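Local coordinates for FBP protein (Leishmania major, PDB 5OEZ), which probably catalyses the magnesium-dependent hydrolysis of beta-D-fructose 1,6-bisphosphate to beta-D-fructose 6-phosphate and phosphate, working as a homotetramer that also binds the nucleotide AMP, at residues K278-L281 / L282-A285; G26-T29 / L30-M33; G223-P227 / W228-Y232; N78-F81 / K82-L86. All coordinates share one frame; numbering follows the deposited sequence.

Contact 1: residues K278-L281 / L282-A285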
loop_
_atom_site.group_PDB
_atom_site.type_symbol
_atom_site.label_atom_id
_atom_site.label_comp_id
_atom_site.label_asym_id
_atom_site.label_seq_id
_atom_site.Cartn_x
_atom_site.Cartn_y
_atom_site.Cartn_z
ATOM N N LYS C 278 -27.721 -19.458 18.596
ATOM C CA LYS C 278 -27.461 -18.216 17.862
ATOM C C LYS C 278 -26.831 -18.457 16.502
ATOM O O LYS C 278 -27.283 -17.874 15.540
ATOM C CB LYS C 278 -26.563 -17.298 18.694
ATOM C CG LYS C 278 -26.230 -15.933 18.124
ATOM C CD LYS C 278 -25.625 -15.151 19.277
ATOM C CE LYS C 278 -25.319 -13.715 18.881
ATOM N NZ LYS C 278 -26.489 -12.966 18.326
ATOM N N LEU C 279 -25.860 -19.363 16.414
ATOM C CA LEU C 279 -25.107 -19.537 15.214
ATOM C C LEU C 279 -25.790 -20.478 14.251
ATOM O O LEU C 279 -26.372 -21.494 14.643
ATOM C CB LEU C 279 -23.707 -20.061 15.517
ATOM C CG LEU C 279 -22.768 -19.218 16.367
ATOM C CD1 LEU C 279 -21.346 -19.727 16.208
ATOM C CD2 LEU C 279 -22.847 -17.735 16.056
ATOM N N ARG C 280 -25.716 -20.098 12.982
ATOM C CA ARG C 280 -26.170 -20.931 11.885
ATOM C C ARG C 280 -25.176 -22.071 11.642
ATOM O O ARG C 280 -23.976 -21.836 11.602
ATOM C CB ARG C 280 -26.339 -20.092 10.624
ATOM C CG ARG C 280 -27.709 -19.467 10.552
ATOM C CD ARG C 280 -27.908 -18.498 9.384
ATOM N NE ARG C 280 -28.575 -17.204 9.784
ATOM C CZ ARG C 280 -28.001 -16.205 10.473
ATOM N NH1 ARG C 280 -26.747 -16.308 10.874
ATOM N NH2 ARG C 280 -28.678 -15.087 10.783
ATOM N N LEU C 281 -25.700 -23.285 11.531
ATOM C CA LEU C 281 -24.901 -24.498 11.347
ATOM C C LEU C 281 -24.053 -24.515 10.073
ATOM O O LEU C 281 -22.843 -24.676 10.143
ATOM C CB LEU C 281 -25.819 -25.720 11.342
ATOM C CG LEU C 281 -25.166 -27.089 11.203
ATOM C CD1 LEU C 281 -24.268 -27.367 12.385
ATOM C CD2 LEU C 281 -26.230 -28.151 11.094
ATOM N N LEU C 282 -24.687 -24.326 8.922
ATOM C CA LEU C 282 -23.994 -24.427 7.641
ATOM C C LEU C 282 -22.973 -23.329 7.379
ATOM O O LEU C 282 -21.877 -23.598 6.874
ATOM C CB LEU C 282 -24.984 -24.393 6.485
ATOM C CG LEU C 282 -25.604 -25.717 6.057
ATOM C CD1 LEU C 282 -26.464 -25.504 4.821
ATOM C CD2 LEU C 282 -24.566 -26.795 5.767
ATOM N N TYR C 283 -23.352 -22.101 7.703
ATOM C CA TYR C 283 -22.580 -20.939 7.320
ATOM C C TYR C 283 -21.440 -20.592 8.290
ATOM O O TYR C 283 -20.453 -19.999 7.865
ATOM C CB TYR C 283 -23.506 -19.737 7.166
ATOM C CG TYR C 283 -24.656 -19.967 6.218
ATOM C CD1 TYR C 283 -24.490 -19.855 4.836
ATOM C CD2 TYR C 283 -25.911 -20.266 6.695
ATOM C CE1 TYR C 283 -25.561 -20.055 3.970
ATOM C CE2 TYR C 283 -26.978 -20.467 5.839
ATOM C CZ TYR C 283 -26.794 -20.358 4.477
ATOM O OH TYR C 283 -27.860 -20.558 3.646
ATOM N N GLU C 284 -21.590 -20.945 9.575
ATOM C CA GLU C 284 -20.686 -20.516 10.655
ATOM C C GLU C 284 -20.223 -21.671 11.539
ATOM O O GLU C 284 -19.026 -21.915 11.646
ATOM C CB GLU C 284 -21.360 -19.460 11.552
ATOM C CG GLU C 284 -21.817 -18.206 10.814
ATOM C CD GLU C 284 -22.779 -17.329 11.614
ATOM O OE1 GLU C 284 -23.522 -17.833 12.490
ATOM O OE2 GLU C 284 -22.810 -16.108 11.349
ATOM N N ALA C 285 -21.153 -22.352 12.209
ATOM C CA ALA C 285 -20.768 -23.327 13.236
ATOM C C ALA C 285 -20.023 -24.564 12.687
ATOM O O ALA C 285 -18.994 -24.946 13.227
ATOM C CB ALA C 285 -21.983 -23.746 14.053
#
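The carboxylate of Glu284 folds back over the start of its own helix and accepts a hydrogen bond from the backbone of Arg280, N to OE1 3.2 Å. The donor arrives on the anti side of OE1, 30° out of the carboxylate plane. Glu284 reaches it because CG stands anti to the carbonyl carbon (chi1 -58°) and the chain beyond runs extended. OE1 also lies against the Leu279 methyl CD2, 3.6 Å away, the two side chains crossing at about a right angle. Arg280 is the N-cap residue where strand 279-280 turns into helix 281-294, and its carbonyl O takes two N-H groups: Ala285 N at 2.9 Å, almost straight, and Glu284 N at 3.3 Å, from above the carbonyl plane. The first closes a wider, pi-type turn. This strand-to-helix junction belongs to the metal site: Glu284 binds the second manganese when metal is present, though none is bound here, and its carboxylate lies beside Glu97 and Asp118. Arg280 CD lies 3.8 Å from Tyr283 CD2, and beyond it the chain bends at chi3 (-134°). Its NH1 keeps a long salt bridge of 3.9 Å to Glu284 OE1 but also pairs with Glu97, a positive charge well suited to a cluster of carboxylates.

Contact 2: residues G26-T29 / L30-M33; sequences GDFT and LLMM
Phe28 and Met32, one helical turn apart, lie side by side and point the same way, with Met32 CG over one face of the ring, 4.0 Å from its centroid. Chi1 (-67°) sets CG there, anti to the carbonyl carbon; chi2 (-50°) then leaves the sulfur oblique to the ring, SD 4.7 Å from the same centroid, a Met-aromatic contact that a flexible thioether makes easily. Leu31 adds its CD2 methyl, 4.1 Å from Phe28 CD1. This is the tight side, further packed by Ile16 of helix 12-18 and by Tyr113. The residues form the first turns of helix 27-47, which opens the AMP site: Gly26, Asp27, Phe28 and Thr29 all bind AMP, although none is present here. Toward the second subunit the packing is also close: Met33 curls back on Thr29, CE 3.8 Å from CG2, and meets its own counterpart across the interface. At the N-cap the structure slackens. Gly26 is poorly ordered and its backbone, with positive phi, suits a residue lacking a side chain; its carbonyl O receives a weak bond from Leu30 N, 3.3 Å long, whereas Met33 N to Thr29 O is 2.9 Å. Leu30 remains partly exposed, yet it packs on Thr29 of the second subunit.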
loop_
_atom_site.group_PDB
_atom_site.type_symbol
_atom_site.label_atom_id
_atom_site.label_comp_id
_atom_site.label_asym_id
_atom_site.label_seq_id
_atom_site.Cartn_x
_atom_site.Cartn_y
_atom_site.Cartn_z
ATOM N N GLY C 26 -7.758 -29.678 -10.525
ATOM C CA GLY C 26 -7.438 -28.269 -10.245
ATOM C C GLY C 26 -8.617 -27.363 -9.915
ATOM O O GLY C 26 -8.449 -26.147 -9.816
ATOM N N ASP C 27 -9.807 -27.946 -9.756
ATOM C CA ASP C 27 -10.996 -27.202 -9.332
ATOM C C ASP C 27 -10.751 -26.470 -8.009
ATOM O O ASP C 27 -11.135 -25.317 -7.851
ATOM C CB ASP C 27 -12.212 -28.136 -9.171
ATOM C CG ASP C 27 -13.006 -28.320 -10.465
ATOM O OD1 ASP C 27 -12.381 -28.419 -11.548
ATOM O OD2 ASP C 27 -14.264 -28.369 -10.386
ATOM N N PHE C 28 -10.079 -27.128 -7.075
ATOM C CA PHE C 28 -9.905 -26.577 -5.736
ATOM C C PHE C 28 -8.993 -25.342 -5.752
ATOM O O PHE C 28 -9.227 -24.373 -5.016
ATOM C CB PHE C 28 -9.388 -27.647 -4.751
ATOM C CG PHE C 28 -9.400 -27.198 -3.312
ATOM C CD1 PHE C 28 -10.590 -26.874 -2.690
ATOM C CD2 PHE C 28 -8.219 -27.092 -2.583
ATOM C CE1 PHE C 28 -10.607 -26.442 -1.373
ATOM C CE2 PHE C 28 -8.225 -26.663 -1.272
ATOM C CZ PHE C 28 -9.424 -26.340 -0.660
ATOM N N THR C 29 -7.955 -25.390 -6.576
ATOM C CA THR C 29 -7.070 -24.259 -6.773
ATOM C C THR C 29 -7.841 -23.040 -7.270
ATOM O O THR C 29 -7.668 -21.933 -6.743
ATOM C CB THR C 29 -5.951 -24.646 -7.752
ATOM O OG1 THR C 29 -5.188 -25.707 -7.179
ATOM C CG2 THR C 29 -4.999 -23.479 -8.030
ATOM N N LEU C 30 -8.681 -23.234 -8.283
ATOM C CA LEU C 30 -9.473 -22.131 -8.819
ATOM C C LEU C 30 -10.433 -21.590 -7.771
ATOM O O LEU C 30 -10.592 -20.373 -7.656
ATOM C CB LEU C 30 -10.220 -22.530 -10.095
ATOM C CG LEU C 30 -9.393 -22.975 -11.310
ATOM C CD1 LEU C 30 -10.280 -23.090 -12.545
ATOM C CD2 LEU C 30 -8.228 -22.046 -11.583
ATOM N N LEU C 31 -11.050 -22.482 -6.990
ATOM C CA LEU C 31 -11.907 -22.056 -5.885
ATOM C C LEU C 31 -11.149 -21.163 -4.885
ATOM O O LEU C 31 -11.624 -20.103 -4.507
ATOM C CB LEU C 31 -12.486 -23.264 -5.151
ATOM C CG LEU C 31 -13.464 -22.971 -4.012
ATOM C CD1 LEU C 31 -14.800 -22.553 -4.597
ATOM C CD2 LEU C 31 -13.652 -24.200 -3.135
ATOM N N MET C 32 -9.981 -21.611 -4.454
ATOM C CA MET C 32 -9.193 -20.850 -3.496
ATOM C C MET C 32 -8.661 -19.542 -4.061
ATOM O O MET C 32 -8.498 -18.596 -3.304
ATOM C CB MET C 32 -8.075 -21.695 -2.880
ATOM C CG MET C 32 -8.586 -22.820 -1.982
ATOM S SD MET C 32 -9.786 -22.296 -0.736
ATOM C CE MET C 32 -8.975 -20.881 0.044
ATOM N N MET C 33 -8.406 -19.480 -5.372
ATOM C CA MET C 33 -8.091 -18.197 -6.018
ATOM C C MET C 33 -9.229 -17.228 -5.872
ATOM O O MET C 33 -9.016 -16.045 -5.566
ATOM C CB MET C 33 -7.851 -18.335 -7.518
ATOM C CG MET C 33 -6.453 -18.044 -7.984
ATOM S SD MET C 33 -5.569 -19.548 -8.402
ATOM C CE MET C 33 -6.401 -20.380 -9.734
#

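Contact 3: residues G223-P227 / W228-Y232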
loop_
_atom_site.group_PDB
_atom_site.type_symbol
_atom_site.label_atom_id
_atom_site.label_comp_id
_atom_site.label_asym_id
_atom_site.label_seq_id
_atom_site.Cartn_x
_atom_site.Cartn_y
_atom_site.Cartn_z
ATOM N N GLY C 223 -28.702 -13.878 32.938
ATOM C CA GLY C 223 -30.040 -14.220 33.387
ATOM C C GLY C 223 -30.881 -15.074 32.444
ATOM O O GLY C 223 -31.886 -15.624 32.861
ATOM N N LYS C 224 -30.479 -15.176 31.179
ATOM C CA LYS C 224 -31.176 -15.951 30.173
ATOM C C LYS C 224 -30.594 -17.358 30.001
ATOM O O LYS C 224 -31.175 -18.172 29.282
ATOM C CB LYS C 224 -31.094 -15.225 28.828
ATOM C CG LYS C 224 -31.883 -13.913 28.763
ATOM C CD LYS C 224 -31.538 -13.017 27.541
ATOM C CE LYS C 224 -30.668 -11.810 27.828
ATOM N NZ LYS C 224 -30.688 -10.798 26.734
ATOM N N TRP C 225 -29.472 -17.651 30.656
ATOM C CA TRP C 225 -28.807 -18.937 30.497
ATOM C C TRP C 225 -29.449 -20.068 31.283
ATOM O O TRP C 225 -30.153 -19.832 32.250
ATOM C CB TRP C 225 -27.363 -18.843 30.969
ATOM C CG TRP C 225 -26.485 -17.987 30.152
ATOM C CD1 TRP C 225 -26.666 -17.610 28.851
ATOM C CD2 TRP C 225 -25.243 -17.422 30.566
ATOM N NE1 TRP C 225 -25.620 -16.825 28.443
ATOM C CE2 TRP C 225 -24.733 -16.697 29.477
ATOM C CE3 TRP C 225 -24.520 -17.441 31.766
ATOM C CZ2 TRP C 225 -23.531 -16.016 29.538
ATOM C CZ3 TRP C 225 -23.325 -16.763 31.824
ATOM C CH2 TRP C 225 -22.840 -16.062 30.718
ATOM N N GLU C 226 -29.143 -21.293 30.870
ATOM C CA GLU C 226 -29.541 -22.502 31.578
ATOM C C GLU C 226 -28.757 -22.589 32.880
ATOM O O GLU C 226 -27.594 -22.176 32.916
ATOM C CB GLU C 226 -29.259 -23.751 30.725
ATOM C CG GLU C 226 -30.184 -23.878 29.526
ATOM C CD GLU C 226 -29.957 -25.164 28.752
ATOM O OE1 GLU C 226 -28.931 -25.271 28.037
ATOM O OE2 GLU C 226 -30.816 -26.066 28.835
ATOM N N PRO C 227 -29.372 -23.124 33.945
ATOM C CA PRO C 227 -28.670 -23.180 35.241
ATOM C C PRO C 227 -27.301 -23.869 35.222
ATOM O O PRO C 227 -26.380 -23.378 35.852
ATOM C CB PRO C 227 -29.655 -23.936 36.139
ATOM C CG PRO C 227 -30.997 -23.584 35.583
ATOM C CD PRO C 227 -30.819 -23.396 34.094
ATOM N N TRP C 228 -27.162 -24.977 34.508
ATOM C CA TRP C 228 -25.879 -25.660 34.471
ATOM C C TRP C 228 -24.743 -24.764 33.935
ATOM O O TRP C 228 -23.620 -24.847 34.410
ATOM C CB TRP C 228 -25.955 -26.961 33.691
ATOM C CG TRP C 228 -26.058 -26.836 32.183
ATOM C CD1 TRP C 228 -27.186 -26.935 31.433
ATOM C CD2 TRP C 228 -24.973 -26.640 31.254
ATOM N NE1 TRP C 228 -26.879 -26.802 30.096
ATOM C CE2 TRP C 228 -25.531 -26.611 29.962
ATOM C CE3 TRP C 228 -23.590 -26.478 31.395
ATOM C CZ2 TRP C 228 -24.747 -26.439 28.808
ATOM C CZ3 TRP C 228 -22.823 -26.309 30.269
ATOM C CH2 TRP C 228 -23.401 -26.289 28.987
ATOM N N PHE C 229 -25.052 -23.897 32.973
ATOM C CA PHE C 229 -24.060 -23.006 32.404
ATOM C C PHE C 229 -23.734 -21.825 33.323
ATOM O O PHE C 229 -22.597 -21.350 33.341
ATOM C CB PHE C 229 -24.474 -22.516 31.011
ATOM C CG PHE C 229 -23.346 -21.862 30.248
ATOM C CD1 PHE C 229 -22.416 -22.639 29.555
ATOM C CD2 PHE C 229 -23.196 -20.487 30.255
ATOM C CE1 PHE C 229 -21.366 -22.038 28.858
ATOM C CE2 PHE C 229 -22.140 -19.889 29.581
ATOM C CZ PHE C 229 -21.228 -20.668 28.871
ATOM N N LYS C 230 -24.711 -21.355 34.087
ATOM C CA LYS C 230 -24.426 -20.373 35.137
ATOM C C LYS C 230 -23.455 -20.956 36.139
ATOM O O LYS C 230 -22.519 -20.287 36.565
ATOM C CB LYS C 230 -25.694 -19.953 35.867
ATOM C CG LYS C 230 -26.693 -19.193 35.021
ATOM C CD LYS C 230 -27.874 -18.775 35.885
ATOM C CE LYS C 230 -28.927 -18.051 35.079
ATOM N NZ LYS C 230 -30.168 -17.931 35.865
ATOM N N GLU C 231 -23.688 -22.209 36.523
ATOM C CA GLU C 231 -22.809 -22.869 37.485
ATOM C C GLU C 231 -21.388 -22.997 36.970
ATOM O O GLU C 231 -20.446 -22.798 37.722
ATOM C CB GLU C 231 -23.366 -24.238 37.882
ATOM C CG GLU C 231 -24.635 -24.127 38.714
ATOM C CD GLU C 231 -25.256 -25.472 39.072
ATOM O OE1 GLU C 231 -24.547 -26.531 39.037
ATOM O OE2 GLU C 231 -26.461 -25.457 39.450
ATOM N N TYR C 232 -21.256 -23.325 35.699
ATOM C CA TYR C 232 -19.951 -23.452 35.064
ATOM C C TYR C 232 -19.209 -22.123 35.090
ATOM O O TYR C 232 -18.038 -22.057 35.466
ATOM C CB TYR C 232 -20.103 -23.959 33.624
ATOM C CG TYR C 232 -18.873 -23.784 32.744
ATOM C CD1 TYR C 232 -17.694 -24.450 33.029
ATOM C CD2 TYR C 232 -18.898 -22.958 31.622
ATOM C CE1 TYR C 232 -16.586 -24.307 32.223
ATOM C CE2 TYR C 232 -17.784 -22.794 30.819
ATOM C CZ TYR C 232 -16.631 -23.473 31.118
ATOM O OH TYR C 232 -15.515 -23.341 30.303
#
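Lys230 N gives its hydrogen to the carbonyl O of Glu226 at 3.2 Å, nearly along the C=O axis, and Glu231 N binds Pro227 O at 3.0 Å in the same way. Glu226 O takes a second, weak bond from Phe229 N. The Glu226 carboxylate turns to the indole of Trp228, where NE1 to OE1 is a weak bond of 3.3 Å, the two planes 67° apart. Trp228 carries its indole in the crowded position between the backbone N and carbonyl carbon (chi1 73°), which swings NE1 back toward Glu226; the ring also packs on Phe334 of helix 325-338. Beyond these bonds, Phe229 points its edge at the face of Trp225: the phenyl and the six-membered ring of the indole have centroids 5.0 Å apart and planes at 86°, a T-shaped stack with CD2 of Phe229 3.6 Å from CE3 of Trp225. At the indole's edge runs the extended, partly exposed Lys230, its CG 4.1 Å from Trp225 CB, an aliphatic stem suited to packing there. Pro227, lacking an N-H, fits the first turn, where no backbone donor is needed. Glu226 is the N-cap, and the whole is a helix start that ties the loop after strand 214-216 to helix 227-238 through an aromatic pair.

Contact 4: residues N78-F81 / K82-L86; sequences NIAF and KAYLL
Lys82 and Asn78 lie one turn apart on helix 72-87, an alpha helix of the N-terminal FBPase domain whose i to i+4 backbone bonds set the spacing of the side-chain pairs. Lys82 N binds Asn78 O at 3.1 Å, and Tyr84 N binds Ala80 O at 3.1 Å, close to straight at 175°. Along one side the Lys82 chain, bent at chi3 (-38°), passes the Asn78 amide, CE lying 3.9 Å from ND2. The two polar ends are drawn together by a shared partner, for Glu99 forms a salt bridge with the lysine NZ and accepts a hydrogen bond from the amide ND2. Ser96 binds OD1 of Asn78, fixing which way the amide faces, so a short side chain with both a donor and an acceptor suits this buried place near Glu98, which binds the first manganese when metal is present. Another side of the helix is apolar. Phe81 and Leu85 run side by side, pointing the same way, and Leu85 continues onto Leu31 of helix 27-47 while the Phe81 ring meets that of Phe117. On the flank toward the second subunit, the small Ala83 lets Thr8 of that subunit come close, and the Tyr84 hydroxyl is bonded to Pro9 O of the same neighbour. Within the Phe81-Leu85 pair the leucine methyl CD1 meets the phenyl at its edge, near the ring plane, 4.0 Å from CD1 of Phe81.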
loop_
_atom_site.group_PDB
_atom_site.type_symbol
_atom_site.label_atom_id
_atom_site.label_comp_id
_atom_site.label_asym_id
_atom_site.label_seq_id
_atom_site.Cartn_x
_atom_site.Cartn_y
_atom_site.Cartn_z
ATOM N N ASN C 78 -20.881 -9.410 0.048
ATOM C CA ASN C 78 -21.690 -10.470 -0.533
ATOM C C ASN C 78 -21.525 -10.515 -2.046
ATOM O O ASN C 78 -21.272 -11.575 -2.617
ATOM C CB ASN C 78 -23.161 -10.285 -0.173
ATOM C CG ASN C 78 -23.989 -11.503 -0.517
ATOM O OD1 ASN C 78 -23.618 -12.632 -0.191
ATOM N ND2 ASN C 78 -25.095 -11.289 -1.205
ATOM N N ILE C 79 -21.644 -9.352 -2.674
ATOM C CA ILE C 79 -21.454 -9.187 -4.116
ATOM C C ILE C 79 -20.102 -9.744 -4.604
ATOM O O ILE C 79 -20.035 -10.408 -5.647
ATOM C CB ILE C 79 -21.566 -7.694 -4.511
ATOM C CG1 ILE C 79 -23.028 -7.243 -4.429
ATOM C CG2 ILE C 79 -21.040 -7.434 -5.933
ATOM C CD1 ILE C 79 -23.227 -5.741 -4.466
ATOM N N ALA C 80 -19.045 -9.454 -3.848
ATOM C CA ALA C 80 -17.689 -9.871 -4.188
ATOM C C ALA C 80 -17.543 -11.378 -4.172
ATOM O O ALA C 80 -17.159 -11.982 -5.178
ATOM C CB ALA C 80 -16.694 -9.248 -3.226
ATOM N N PHE C 81 -17.884 -11.989 -3.044
ATOM C CA PHE C 81 -17.845 -13.454 -2.939
ATOM C C PHE C 81 -18.612 -14.145 -4.061
ATOM O O PHE C 81 -18.100 -15.083 -4.661
ATOM C CB PHE C 81 -18.356 -13.941 -1.593
ATOM C CG PHE C 81 -17.273 -14.177 -0.580
ATOM C CD1 PHE C 81 -16.514 -15.326 -0.628
ATOM C CD2 PHE C 81 -17.039 -13.262 0.444
ATOM C CE1 PHE C 81 -15.516 -15.558 0.307
ATOM C CE2 PHE C 81 -16.053 -13.486 1.389
ATOM C CZ PHE C 81 -15.287 -14.638 1.322
ATOM N N LYS C 82 -19.813 -13.673 -4.355
ATOM C CA LYS C 82 -20.640 -14.309 -5.381
ATOM C C LYS C 82 -20.063 -14.162 -6.765
ATOM O O LYS C 82 -20.088 -15.113 -7.544
ATOM C CB LYS C 82 -22.073 -13.764 -5.375
ATOM C CG LYS C 82 -22.851 -14.121 -4.130
ATOM C CD LYS C 82 -24.339 -13.773 -4.202
ATOM C CE LYS C 82 -24.688 -12.474 -4.906
ATOM N NZ LYS C 82 -26.140 -12.223 -4.699
ATOM N N ALA C 83 -19.563 -12.969 -7.078
ATOM C CA ALA C 83 -19.061 -12.691 -8.421
ATOM C C ALA C 83 -17.833 -13.534 -8.739
ATOM O O ALA C 83 -17.759 -14.173 -9.797
ATOM C CB ALA C 83 -18.744 -11.221 -8.576
ATOM N N TYR C 84 -16.891 -13.569 -7.808
ATOM C CA TYR C 84 -15.670 -14.310 -8.016
ATOM C C TYR C 84 -15.874 -15.825 -7.942
ATOM O O TYR C 84 -15.265 -16.557 -8.721
ATOM C CB TYR C 84 -14.562 -13.811 -7.059
ATOM C CG TYR C 84 -14.153 -12.368 -7.352
ATOM C CD1 TYR C 84 -13.619 -12.018 -8.589
ATOM C CD2 TYR C 84 -14.321 -11.352 -6.404
ATOM C CE1 TYR C 84 -13.274 -10.704 -8.873
ATOM C CE2 TYR C 84 -13.972 -10.037 -6.680
ATOM C CZ TYR C 84 -13.441 -9.722 -7.911
ATOM O OH TYR C 84 -13.097 -8.431 -8.205
ATOM N N LEU C 85 -16.726 -16.304 -7.034
ATOM C CA LEU C 85 -16.983 -17.752 -6.918
ATOM C C LEU C 85 -17.723 -18.293 -8.131
ATOM O O LEU C 85 -17.349 -19.335 -8.650
ATOM C CB LEU C 85 -17.746 -18.104 -5.641
ATOM C CG LEU C 85 -16.969 -17.994 -4.328
ATOM C CD1 LEU C 85 -17.916 -18.037 -3.143
ATOM C CD2 LEU C 85 -15.930 -19.095 -4.211
ATOM N N LEU C 86 -18.747 -17.589 -8.591
ATOM C CA LEU C 86 -19.503 -18.033 -9.766
ATOM C C LEU C 86 -18.655 -18.056 -11.041
ATOM O O LEU C 86 -18.833 -18.939 -11.870
ATOM C CB LEU C 86 -20.774 -17.192 -9.961
ATOM C CG LEU C 86 -21.875 -17.401 -8.901
ATOM C CD1 LEU C 86 -22.991 -16.367 -9.063
ATOM C CD2 LEU C 86 -22.452 -18.816 -8.933
#

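Contacts 2 and 4 belong together: they lie on consecutive helices, 27-47 and 72-87, that touch where Leu31 CD1 packs on Leu85 CD2 at 3.7 Å, and both reach the second subunit. Their chemistry is mainly apolar, with polar groups at the AMP end of contact 2 and on the metal-side flank of contact 4. Contact 1 is nearest the chain's centre, its own centre about 8 Å away, and although buried it brings charged groups together, in keeping with a metal site. Contact 3, centred about 26 Å out, is partly exposed and relies on aromatic stacking; its centre is about 44 Å from that of contact 2. Contacts 1, 2 and 3 each sit at a helix start, whereas contact 4 lies within one.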